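Local coordinates for protein carboxypeptidase D (Drosophila melanogaster, PDB 3MN8) that removes C-terminal arginine or lysine residues from peptides and proteins, a zinc-dependent step in processing peptide hormones, growth factors and neuropeptides, at residues Q319-Q322 and R323-S327; E239-T242 and P243-V247; N355-A359 and G360-K364; L119-H122 and E123-S126. All blocks are in the same frame, centred on the assembly; numbering follows the deposited sequence.

Interaction 1 (Q319-Q322 and R323-S327)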
loop_
_atom_site.group_PDB
_atom_site.type_symbol
_atom_site.label_atom_id
_atom_site.label_comp_id
_atom_site.label_asym_id
_atom_site.label_seq_id
_atom_site.Cartn_x
_atom_site.Cartn_y
_atom_site.Cartn_z
ATOM N N GLN A 319 -19.768 -10.405 3.144
ATOM C CA GLN A 319 -19.017 -11.462 2.435
ATOM C C GLN A 319 -17.607 -11.034 1.975
ATOM O O GLN A 319 -16.610 -11.761 2.162
ATOM C CB GLN A 319 -19.800 -11.951 1.206
ATOM C CG GLN A 319 -20.682 -13.168 1.440
ATOM C CD GLN A 319 -22.162 -12.833 1.356
ATOM O OE1 GLN A 319 -22.971 -13.646 0.901
ATOM N NE2 GLN A 319 -22.522 -11.623 1.790
ATOM N N GLU A 320 -17.542 -9.865 1.339
ATOM C CA GLU A 320 -16.277 -9.312 0.887
ATOM C C GLU A 320 -15.331 -9.189 2.068
ATOM O O GLU A 320 -14.127 -9.439 1.942
ATOM C CB GLU A 320 -16.474 -7.948 0.219
ATOM C CG GLU A 320 -17.411 -7.969 -0.999
ATOM C CD GLU A 320 -16.876 -8.792 -2.181
ATOM O OE1 GLU A 320 -15.809 -9.432 -2.050
ATOM O OE2 GLU A 320 -17.526 -8.794 -3.254
ATOM N N TRP A 321 -15.871 -8.820 3.226
ATOM C CA TRP A 321 -15.027 -8.716 4.413
ATOM C C TRP A 321 -14.381 -10.057 4.781
ATOM O O TRP A 321 -13.169 -10.127 5.001
ATOM C CB TRP A 321 -15.782 -8.139 5.618
ATOM C CG TRP A 321 -15.017 -8.347 6.895
ATOM C CD1 TRP A 321 -15.300 -9.243 7.874
ATOM C CD2 TRP A 321 -13.808 -7.681 7.295
ATOM N NE1 TRP A 321 -14.363 -9.168 8.870
ATOM C CE2 TRP A 321 -13.431 -8.218 8.541
ATOM C CE3 TRP A 321 -13.008 -6.683 6.720
ATOM C CZ2 TRP A 321 -12.288 -7.789 9.230
ATOM C CZ3 TRP A 321 -11.877 -6.255 7.412
ATOM C CH2 TRP A 321 -11.532 -6.806 8.653
ATOM N N GLN A 322 -15.185 -11.116 4.840
ATOM C CA GLN A 322 -14.681 -12.421 5.260
ATOM C C GLN A 322 -13.633 -12.994 4.308
ATOM O O GLN A 322 -12.719 -13.699 4.741
ATOM C CB GLN A 322 -15.820 -13.418 5.447
ATOM C CG GLN A 322 -15.833 -14.046 6.822
ATOM C CD GLN A 322 -16.187 -13.049 7.907
ATOM O OE1 GLN A 322 -15.565 -13.021 8.972
ATOM N NE2 GLN A 322 -17.189 -12.216 7.638
ATOM N N ARG A 323 -13.764 -12.688 3.020
ATOM C CA ARG A 323 -12.789 -13.145 2.023
ATOM C C ARG A 323 -11.452 -12.407 2.112
ATOM O O ARG A 323 -10.379 -13.022 2.126
ATOM C CB ARG A 323 -13.362 -12.981 0.616
ATOM C CG ARG A 323 -14.739 -13.582 0.479
ATOM C CD ARG A 323 -15.366 -13.229 -0.850
ATOM N NE ARG A 323 -16.492 -14.101 -1.176
ATOM C CZ ARG A 323 -17.319 -13.874 -2.187
ATOM N NH1 ARG A 323 -17.134 -12.803 -2.953
ATOM N NH2 ARG A 323 -18.324 -14.709 -2.432
ATOM N N ASN A 324 -11.521 -11.082 2.171
ATOM C CA ASN A 324 -10.325 -10.270 2.101
ATOM C C ASN A 324 -9.635 -10.149 3.446
ATOM O O ASN A 324 -8.464 -9.769 3.523
ATOM C CB ASN A 324 -10.666 -8.891 1.557
ATOM C CG ASN A 324 -11.157 -8.938 0.123
ATOM O OD1 ASN A 324 -10.387 -8.703 -0.808
ATOM N ND2 ASN A 324 -12.444 -9.246 -0.064
ATOM N N LYS A 325 -10.365 -10.478 4.506
ATOM C CA LYS A 325 -9.858 -10.377 5.877
ATOM C C LYS A 325 -8.433 -10.919 6.051
ATOM O O LYS A 325 -7.538 -10.187 6.471
ATOM C CB LYS A 325 -10.814 -11.101 6.827
ATOM C CG LYS A 325 -10.624 -10.817 8.306
ATOM C CD LYS A 325 -11.539 -11.745 9.065
ATOM C CE LYS A 325 -11.507 -11.493 10.546
ATOM N NZ LYS A 325 -12.528 -12.349 11.209
ATOM N N ALA A 326 -8.245 -12.202 5.733
ATOM C CA ALA A 326 -6.953 -12.878 5.852
ATOM C C ALA A 326 -5.878 -12.315 4.909
ATOM O O ALA A 326 -4.708 -12.158 5.294
ATOM C CB ALA A 326 -7.123 -14.372 5.619
ATOM N N SER A 327 -6.275 -12.021 3.673
ATOM C CA SER A 327 -5.360 -11.464 2.674
ATOM C C SER A 327 -4.853 -10.059 3.034
ATOM O O SER A 327 -3.751 -9.678 2.665
ATOM C CB SER A 327 -6.046 -11.438 1.304
ATOM O OG SER A 327 -6.725 -12.666 1.050
HETATM O O HOH W 1 -10.168 -14.074 5.334
#

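Interaction 2 (E239-T242 and P243-V247)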
loop_
_atom_site.group_PDB
_atom_site.type_symbol
_atom_site.label_atom_id
_atom_site.label_comp_id
_atom_site.label_asym_id
_atom_site.label_seq_id
_atom_site.Cartn_x
_atom_site.Cartn_y
_atom_site.Cartn_z
ATOM N N GLU A 239 4.960 -8.870 -20.289
ATOM C CA GLU A 239 5.543 -8.541 -18.988
ATOM C C GLU A 239 6.567 -7.403 -19.030
ATOM O O GLU A 239 7.515 -7.414 -19.825
ATOM C CB GLU A 239 6.188 -9.781 -18.357
ATOM C CG GLU A 239 5.198 -10.795 -17.807
ATOM C CD GLU A 239 5.881 -11.973 -17.131
ATOM O OE1 GLU A 239 5.310 -12.512 -16.153
ATOM O OE2 GLU A 239 6.990 -12.355 -17.572
ATOM N N SER A 240 6.359 -6.418 -18.161
ATOM C CA SER A 240 7.331 -5.355 -17.942
ATOM C C SER A 240 7.784 -5.415 -16.482
ATOM O O SER A 240 7.400 -4.585 -15.658
ATOM C CB SER A 240 6.723 -3.992 -18.267
ATOM O OG SER A 240 7.624 -2.956 -17.925
ATOM N N LEU A 241 8.611 -6.406 -16.177
ATOM C CA LEU A 241 8.934 -6.737 -14.795
ATOM C C LEU A 241 9.831 -5.739 -14.070
ATOM O O LEU A 241 10.452 -4.864 -14.668
ATOM C CB LEU A 241 9.511 -8.149 -14.698
ATOM C CG LEU A 241 8.563 -9.201 -15.275
ATOM C CD1 LEU A 241 9.193 -10.585 -15.300
ATOM C CD2 LEU A 241 7.260 -9.207 -14.487
ATOM N N THR A 242 9.878 -5.903 -12.756
ATOM C CA THR A 242 10.567 -4.996 -11.867
ATOM C C THR A 242 11.818 -5.686 -11.343
ATOM O O THR A 242 11.871 -6.922 -11.269
ATOM C CB THR A 242 9.617 -4.623 -10.712
ATOM O OG1 THR A 242 9.070 -3.317 -10.944
ATOM C CG2 THR A 242 10.311 -4.649 -9.374
ATOM N N PRO A 243 12.848 -4.902 -10.996
ATOM C CA PRO A 243 14.029 -5.543 -10.412
ATOM C C PRO A 243 13.619 -6.403 -9.219
ATOM O O PRO A 243 14.227 -7.427 -8.949
ATOM C CB PRO A 243 14.881 -4.354 -9.937
ATOM C CG PRO A 243 14.429 -3.204 -10.758
ATOM C CD PRO A 243 12.976 -3.439 -11.074
ATOM N N ASP A 244 12.584 -5.975 -8.510
ATOM C CA ASP A 244 12.126 -6.679 -7.327
ATOM C C ASP A 244 10.970 -7.618 -7.628
ATOM O O ASP A 244 10.071 -7.792 -6.809
ATOM C CB ASP A 244 11.742 -5.676 -6.236
ATOM C CG ASP A 244 12.936 -5.271 -5.372
ATOM O OD1 ASP A 244 13.366 -6.107 -4.546
ATOM O OD2 ASP A 244 13.452 -4.136 -5.522
ATOM N N ASP A 245 11.013 -8.251 -8.791
ATOM C CA ASP A 245 9.897 -9.083 -9.214
ATOM C C ASP A 245 9.575 -10.236 -8.272
ATOM O O ASP A 245 8.407 -10.504 -7.999
ATOM C CB ASP A 245 10.107 -9.637 -10.618
ATOM C CG ASP A 245 8.820 -10.115 -11.219
ATOM O OD1 ASP A 245 7.876 -9.298 -11.297
ATOM O OD2 ASP A 245 8.742 -11.299 -11.588
ATOM N N ARG A 246 10.603 -10.939 -7.811
ATOM C CA ARG A 246 10.386 -12.033 -6.878
ATOM C C ARG A 246 9.529 -11.556 -5.702
ATOM O O ARG A 246 8.471 -12.114 -5.424
ATOM C CB ARG A 246 11.715 -12.579 -6.364
ATOM C CG ARG A 246 12.669 -13.000 -7.446
ATOM C CD ARG A 246 14.060 -13.231 -6.873
ATOM N NE ARG A 246 14.329 -14.640 -6.591
ATOM C CZ ARG A 246 15.395 -15.076 -5.927
ATOM N NH1 ARG A 246 16.296 -14.215 -5.466
ATOM N NH2 ARG A 246 15.562 -16.373 -5.716
ATOM N N VAL A 247 9.987 -10.516 -5.016
ATOM C CA VAL A 247 9.257 -10.002 -3.867
ATOM C C VAL A 247 7.846 -9.599 -4.269
ATOM O O VAL A 247 6.866 -9.882 -3.563
ATOM C CB VAL A 247 9.968 -8.798 -3.225
ATOM C CG1 VAL A 247 9.033 -8.092 -2.268
ATOM C CG2 VAL A 247 11.224 -9.253 -2.503
#

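Interaction 3 (N355-A359 and G360-K364)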
loop_
_atom_site.group_PDB
_atom_site.type_symbol
_atom_site.label_atom_id
_atom_site.label_comp_id
_atom_site.label_asym_id
_atom_site.label_seq_id
_atom_site.Cartn_x
_atom_site.Cartn_y
_atom_site.Cartn_z
ATOM N N ASN A 355 22.386 5.066 0.900
ATOM C CA ASN A 355 21.890 4.008 0.032
ATOM C C ASN A 355 22.309 2.627 0.512
ATOM O O ASN A 355 23.463 2.403 0.884
ATOM C CB ASN A 355 22.337 4.227 -1.413
ATOM C CG ASN A 355 21.486 5.255 -2.134
ATOM O OD1 ASN A 355 21.996 6.261 -2.630
ATOM N ND2 ASN A 355 20.179 5.008 -2.195
ATOM N N VAL A 356 21.359 1.706 0.506
ATOM C CA VAL A 356 21.613 0.327 0.898
ATOM C C VAL A 356 21.353 -0.609 -0.283
ATOM O O VAL A 356 20.213 -0.738 -0.750
ATOM C CB VAL A 356 20.750 -0.083 2.118
ATOM C CG1 VAL A 356 20.860 -1.582 2.379
ATOM C CG2 VAL A 356 21.153 0.731 3.362
ATOM N N TYR A 357 22.418 -1.255 -0.763
ATOM C CA TYR A 357 22.349 -2.079 -1.956
ATOM C C TYR A 357 22.401 -3.573 -1.660
ATOM O O TYR A 357 23.140 -4.008 -0.772
ATOM C CB TYR A 357 23.498 -1.746 -2.908
ATOM C CG TYR A 357 23.431 -0.417 -3.642
ATOM C CD1 TYR A 357 24.074 0.710 -3.139
ATOM C CD2 TYR A 357 22.772 -0.303 -4.863
ATOM C CE1 TYR A 357 24.034 1.923 -3.825
ATOM C CE2 TYR A 357 22.726 0.895 -5.550
ATOM C CZ TYR A 357 23.354 2.004 -5.031
ATOM O OH TYR A 357 23.302 3.195 -5.724
ATOM N N VAL A 358 21.629 -4.342 -2.435
ATOM C CA VAL A 358 21.658 -5.803 -2.405
ATOM C C VAL A 358 22.136 -6.336 -3.745
ATOM O O VAL A 358 21.560 -6.021 -4.785
ATOM C CB VAL A 358 20.260 -6.404 -2.090
ATOM C CG1 VAL A 358 20.285 -7.941 -2.152
ATOM C CG2 VAL A 358 19.760 -5.931 -0.721
ATOM N N ALA A 359 23.194 -7.138 -3.717
ATOM C CA ALA A 359 23.726 -7.732 -4.938
ATOM C C ALA A 359 22.629 -8.383 -5.772
ATOM O O ALA A 359 21.951 -9.304 -5.313
ATOM C CB ALA A 359 24.812 -8.745 -4.607
ATOM N N GLY A 360 22.468 -7.906 -7.003
ATOM C CA GLY A 360 21.464 -8.439 -7.905
ATOM C C GLY A 360 20.178 -7.643 -7.830
ATOM O O GLY A 360 19.228 -7.891 -8.567
ATOM N N LEU A 361 20.141 -6.691 -6.909
ATOM C CA LEU A 361 19.007 -5.787 -6.779
ATOM C C LEU A 361 19.516 -4.357 -6.621
ATOM O O LEU A 361 18.864 -3.517 -5.992
ATOM C CB LEU A 361 18.147 -6.176 -5.578
ATOM C CG LEU A 361 17.523 -7.577 -5.612
ATOM C CD1 LEU A 361 16.928 -7.922 -4.257
ATOM C CD2 LEU A 361 16.476 -7.718 -6.709
ATOM N N GLU A 362 20.687 -4.098 -7.194
ATOM C CA GLU A 362 21.359 -2.815 -7.049
ATOM C C GLU A 362 20.660 -1.687 -7.805
ATOM O O GLU A 362 20.967 -0.513 -7.608
ATOM C CB GLU A 362 22.822 -2.927 -7.502
ATOM C CG GLU A 362 23.805 -3.221 -6.374
ATOM C CD GLU A 362 24.716 -4.400 -6.669
ATOM O OE1 GLU A 362 24.314 -5.287 -7.462
ATOM O OE2 GLU A 362 25.830 -4.439 -6.094
ATOM N N GLU A 363 19.724 -2.040 -8.676
ATOM C CA GLU A 363 18.970 -1.026 -9.399
ATOM C C GLU A 363 17.876 -0.419 -8.513
ATOM O O GLU A 363 17.391 0.692 -8.766
ATOM C CB GLU A 363 18.397 -1.595 -10.700
ATOM C CG GLU A 363 19.440 -1.793 -11.791
ATOM C CD GLU A 363 18.853 -2.329 -13.080
ATOM O OE1 GLU A 363 18.229 -3.411 -13.051
ATOM O OE2 GLU A 363 19.027 -1.671 -14.126
ATOM N N LYS A 364 17.500 -1.139 -7.463
ATOM C CA LYS A 364 16.554 -0.604 -6.493
ATOM C C LYS A 364 17.160 -0.522 -5.099
ATOM O O LYS A 364 16.884 -1.363 -4.253
ATOM C CB LYS A 364 15.284 -1.446 -6.451
ATOM C CG LYS A 364 14.212 -0.903 -5.515
ATOM C CD LYS A 364 13.935 0.550 -5.821
ATOM C CE LYS A 364 12.652 1.061 -5.174
ATOM N NZ LYS A 364 12.637 2.550 -5.251
HETATM O O HOH W 2 18.315 -2.255 -2.008
#

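Interaction 4 (L119-H122 and E123-S126)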
loop_
_atom_site.group_PDB
_atom_site.type_symbol
_atom_site.label_atom_id
_atom_site.label_comp_id
_atom_site.label_asym_id
_atom_site.label_seq_id
_atom_site.Cartn_x
_atom_site.Cartn_y
_atom_site.Cartn_z
ATOM N N LEU A 119 -8.536 -1.814 15.610
ATOM C CA LEU A 119 -8.618 -1.110 16.878
ATOM C C LEU A 119 -9.385 -1.891 17.924
ATOM O O LEU A 119 -8.865 -2.141 19.010
ATOM C CB LEU A 119 -9.227 0.275 16.691
ATOM C CG LEU A 119 -8.217 1.290 16.168
ATOM C CD1 LEU A 119 -8.903 2.621 15.847
ATOM C CD2 LEU A 119 -7.082 1.456 17.184
ATOM N N GLY A 120 -10.609 -2.287 17.590
ATOM C CA GLY A 120 -11.490 -2.945 18.544
ATOM C C GLY A 120 -11.086 -4.368 18.910
ATOM O O GLY A 120 -11.677 -4.973 19.808
ATOM N N ASN A 121 -10.077 -4.903 18.228
ATOM C CA ASN A 121 -9.631 -6.257 18.510
ATOM C C ASN A 121 -8.174 -6.409 18.937
ATOM O O ASN A 121 -7.815 -7.421 19.543
ATOM C CB ASN A 121 -9.924 -7.159 17.323
ATOM C CG ASN A 121 -11.389 -7.491 17.215
ATOM O OD1 ASN A 121 -11.875 -8.431 17.851
ATOM N ND2 ASN A 121 -12.109 -6.719 16.412
ATOM N N HIS A 122 -7.353 -5.406 18.637
ATOM C CA HIS A 122 -5.906 -5.475 18.871
ATOM C C HIS A 122 -5.486 -5.821 20.313
ATOM O O HIS A 122 -4.435 -6.430 20.528
ATOM C CB HIS A 122 -5.206 -4.178 18.419
ATOM C CG HIS A 122 -5.134 -3.123 19.482
ATOM N ND1 HIS A 122 -6.111 -2.164 19.644
ATOM C CD2 HIS A 122 -4.205 -2.882 20.439
ATOM C CE1 HIS A 122 -5.786 -1.375 20.655
ATOM N NE2 HIS A 122 -4.635 -1.790 21.155
ATOM N N GLU A 123 -6.283 -5.434 21.300
ATOM C CA GLU A 123 -5.959 -5.817 22.672
ATOM C C GLU A 123 -6.491 -7.208 23.039
ATOM O O GLU A 123 -5.997 -7.832 23.976
ATOM C CB GLU A 123 -6.448 -4.770 23.677
ATOM C CG GLU A 123 -5.687 -3.452 23.615
ATOM C CD GLU A 123 -5.856 -2.609 24.871
ATOM O OE1 GLU A 123 -6.855 -2.799 25.599
ATOM O OE2 GLU A 123 -4.984 -1.751 25.133
ATOM N N ARG A 124 -7.485 -7.689 22.291
ATOM C CA ARG A 124 -8.118 -8.975 22.584
ATOM C C ARG A 124 -7.458 -10.114 21.834
ATOM O O ARG A 124 -7.293 -11.210 22.372
ATOM C CB ARG A 124 -9.624 -8.977 22.257
ATOM C CG ARG A 124 -10.182 -7.723 21.576
ATOM C CD ARG A 124 -11.547 -8.002 20.937
ATOM N NE ARG A 124 -12.384 -8.894 21.743
ATOM C CZ ARG A 124 -13.454 -8.506 22.441
ATOM N NH1 ARG A 124 -13.834 -7.232 22.433
ATOM N NH2 ARG A 124 -14.154 -9.392 23.146
ATOM N N ILE A 125 -7.101 -9.856 20.583
ATOM C CA ILE A 125 -6.489 -10.885 19.750
ATOM C C ILE A 125 -4.976 -10.681 19.569
ATOM O O ILE A 125 -4.543 -9.697 18.961
ATOM C CB ILE A 125 -7.176 -10.989 18.373
ATOM C CG1 ILE A 125 -8.511 -11.731 18.485
ATOM C CG2 ILE A 125 -6.266 -11.710 17.390
ATOM C CD1 ILE A 125 -9.554 -11.034 19.342
ATOM N N SER A 126 -4.192 -11.634 20.081
ATOM C CA SER A 126 -2.721 -11.559 20.120
ATOM C C SER A 126 -2.061 -11.219 18.773
ATOM O O SER A 126 -1.342 -10.229 18.669
ATOM C CB SER A 126 -2.133 -12.856 20.694
ATOM O OG SER A 126 -0.884 -12.620 21.320
#

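Interaction 1 (Q319-Q322 and R323-S327)
Asn324 sends two N-H donors to one acceptor, the carbonyl oxygen of Glu320 a turn earlier. Asn324 ND2 lies 2.6 Å from Glu320 O, nearly straight at 169° and with the oxygen close to the amide plane; the backbone bond from Asn324 N to Glu320 O measures 3.1 Å. A chi1 of -65°, CG beside the backbone N, folds the amide back along the helix, and Tyr255 OH bonds its OD1, so both ends of the group are held and its rotation is fixed. Arg323 N to Gln319 O (3.1 Å) and Lys325 N to Trp321 O (2.9 Å) are ordinary i to i+4 bonds of helix 317-333, which packs against helix 106-121 in the zinc carboxypeptidase domain. Beyond them a water separates the next pair, donating to Gln322 O and accepting from Ala326 N. Glu320 OE1 and Arg323 NH1 form a long salt bridge of 3.7 Å, carboxylate and guanidinium almost perpendicular. The extended Lys325 chain runs over one face of the Trp321 indole, Lys325 CG 3.6 Å from Trp321 CZ2 and offset toward the rim. Beyond the ring Lys325 NZ reaches Glu30 and Glu32, and Trp321 NE1 shares Glu32 OE1.

Interaction 2 (E239-T242 and P243-V247)
The Asp245 carboxylate has Leu241 on one side of its plane: CB and both methyls of the leucine lie there, Leu241 CD2 nearest at 3.3 Å from Asp245 OD1 and Leu241 CD1 at 3.8 Å from Asp245 OD2. Asp245 holds CG anti to its backbone N (chi1 -162°), which carries the group back over the chain toward Leu241. Its OD2 pairs with Lys249 one turn on, and the like-charged Glu239 OE1 stays 5.8 Å from Asp245 OD2; Glu239 also touches Lys249, whose charge would be expected to ease the proximity. The puckered Pro243 ring stands about at right angles to the Thr242 side chain, with Pro243 CD 3.9 Å from Thr242 OG1, and both residues pack on Tyr294 of helix 289-296. In the backbone Asp245 N makes a weak, bent bond to Thr242 O (2.9 Å, 124°). Asp244 holds the N-cap position but makes no capping bond; its carboxylate turns instead to Tyr294 OH and to Arg376 of the transthyretin-like domain. A type I turn from Thr242 to Asp245 thus leads the loop into helix 245-257 of the zinc carboxypeptidase domain.

Interaction 3 (N355-A359 and G360-K364)
Glu362 starts beside the Tyr357 ring, Glu362 CB lying 3.7 Å from Tyr357 CD2. Its CG goes closer, 3.4 Å from Tyr357 CD2, and also touches Tyr357 CB, the two side chains crossing at about a right angle. A bend at chi2 (129°) then swings the carboxylate off the ring and back over the turn, where CD comes to 3.9 Å from Ala359 CA. At the tip OE1 accepts the N-H of Gly360 at 3.2 Å, a nearly straight bond (165°) that meets the oxygen from above the carboxylate plane. The backbone of the same residue completes the contact, since Glu362 O sits at the edge of the Tyr357 ring, near its plane. Under the carboxylate runs a type II turn from Val358 to Leu361, closed by Leu361 N to Val358 O (2.6 Å); Gly360, with phi at 94°, occupies the position where a side chain would collide with the preceding carbonyl. Val358 CG1 and Leu361 CD1 pair side by side at 4.0 Å, both residues touching Arg376. A type I turn from Leu361 to Lys364 follows, and a water donating to Val356 O and Lys364 O ties it to the strand. This is the connection of a beta hairpin formed by strands 355-358 and 366-367 of the transthyretin-like domain. The carboxylate of an exposed residue thus takes up a backbone N-H inside the turn, while its methylenes lie against the tyrosine ring.

Interaction 4 (L119-H122 and E123-S126)
Asn121 and Arg124 set their flat groups 53° apart, the arginine chain crossing the asparagine side chain at a slant, beside its OD1, in the short connection that takes the chain from helix 106-121 to helix 126-134 of the zinc carboxypeptidase domain. It is a methylene that touches: Arg124 CD lies 3.1 Å from Asn121 OD1 and 3.2 Å from Gly120 O. The arginine chain bends at chi3, about its CG-CD bond, and Gly120 O ends up at the edge of the guanidinium, near its plane. Asn121 is gripped by its own partners, OD1 accepting from Asp31 N and ND2 donating to Tyr117 O, which fixes the amide flip. Ile125 runs alongside Asn121 in the same direction and brings CD1 to 3.8 Å from Asn121 OD1. His122 and Glu123 also point the same way, their ring and carboxylate planes 61° apart, with Glu123 CG over one face of the imidazole. The ring gets there because its CG takes the crowded position between backbone N and carbonyl carbon (chi1 89°), turning ND1 back to donate to Leu119 O at 2.8 Å. The His122 side chain, about 6 Å from a bound N-acetylglucosamine, also touches Val132 of helix 126-134, the residue before the glycosylated Asn133. The Asn121 carbonyl takes two backbone donors from different directions: Ile125 N almost in line with the C=O at 2.7 Å, and Arg124 N from above the carbonyl plane at 2.8 Å.

How the interactions relate
Interactions 1, 2 and 4 belong to the zinc carboxypeptidase domain, interaction 3 to the transthyretin-like domain. Interactions 1 and 4 do not touch, their nearest atoms about 7 Å apart, but helix 106-121 connects them: its later part carries interaction 4, and its side chains pack against those of interaction 1. Interactions 2 and 3 meet across the domain boundary, with Pro243 O 3.2 Å from Leu361 CD2. Interactions 1, 2 and 4 are partly buried, and interaction 3 is a surface contact. The chemistry follows the place: successive helical bonds in interaction 1, a turn leading into a helix in interaction 2, a type II turn with a carboxylate bonded to its Gly360 N-H in interaction 3, a carbonyl shared by two backbone donors between helices in interaction 4.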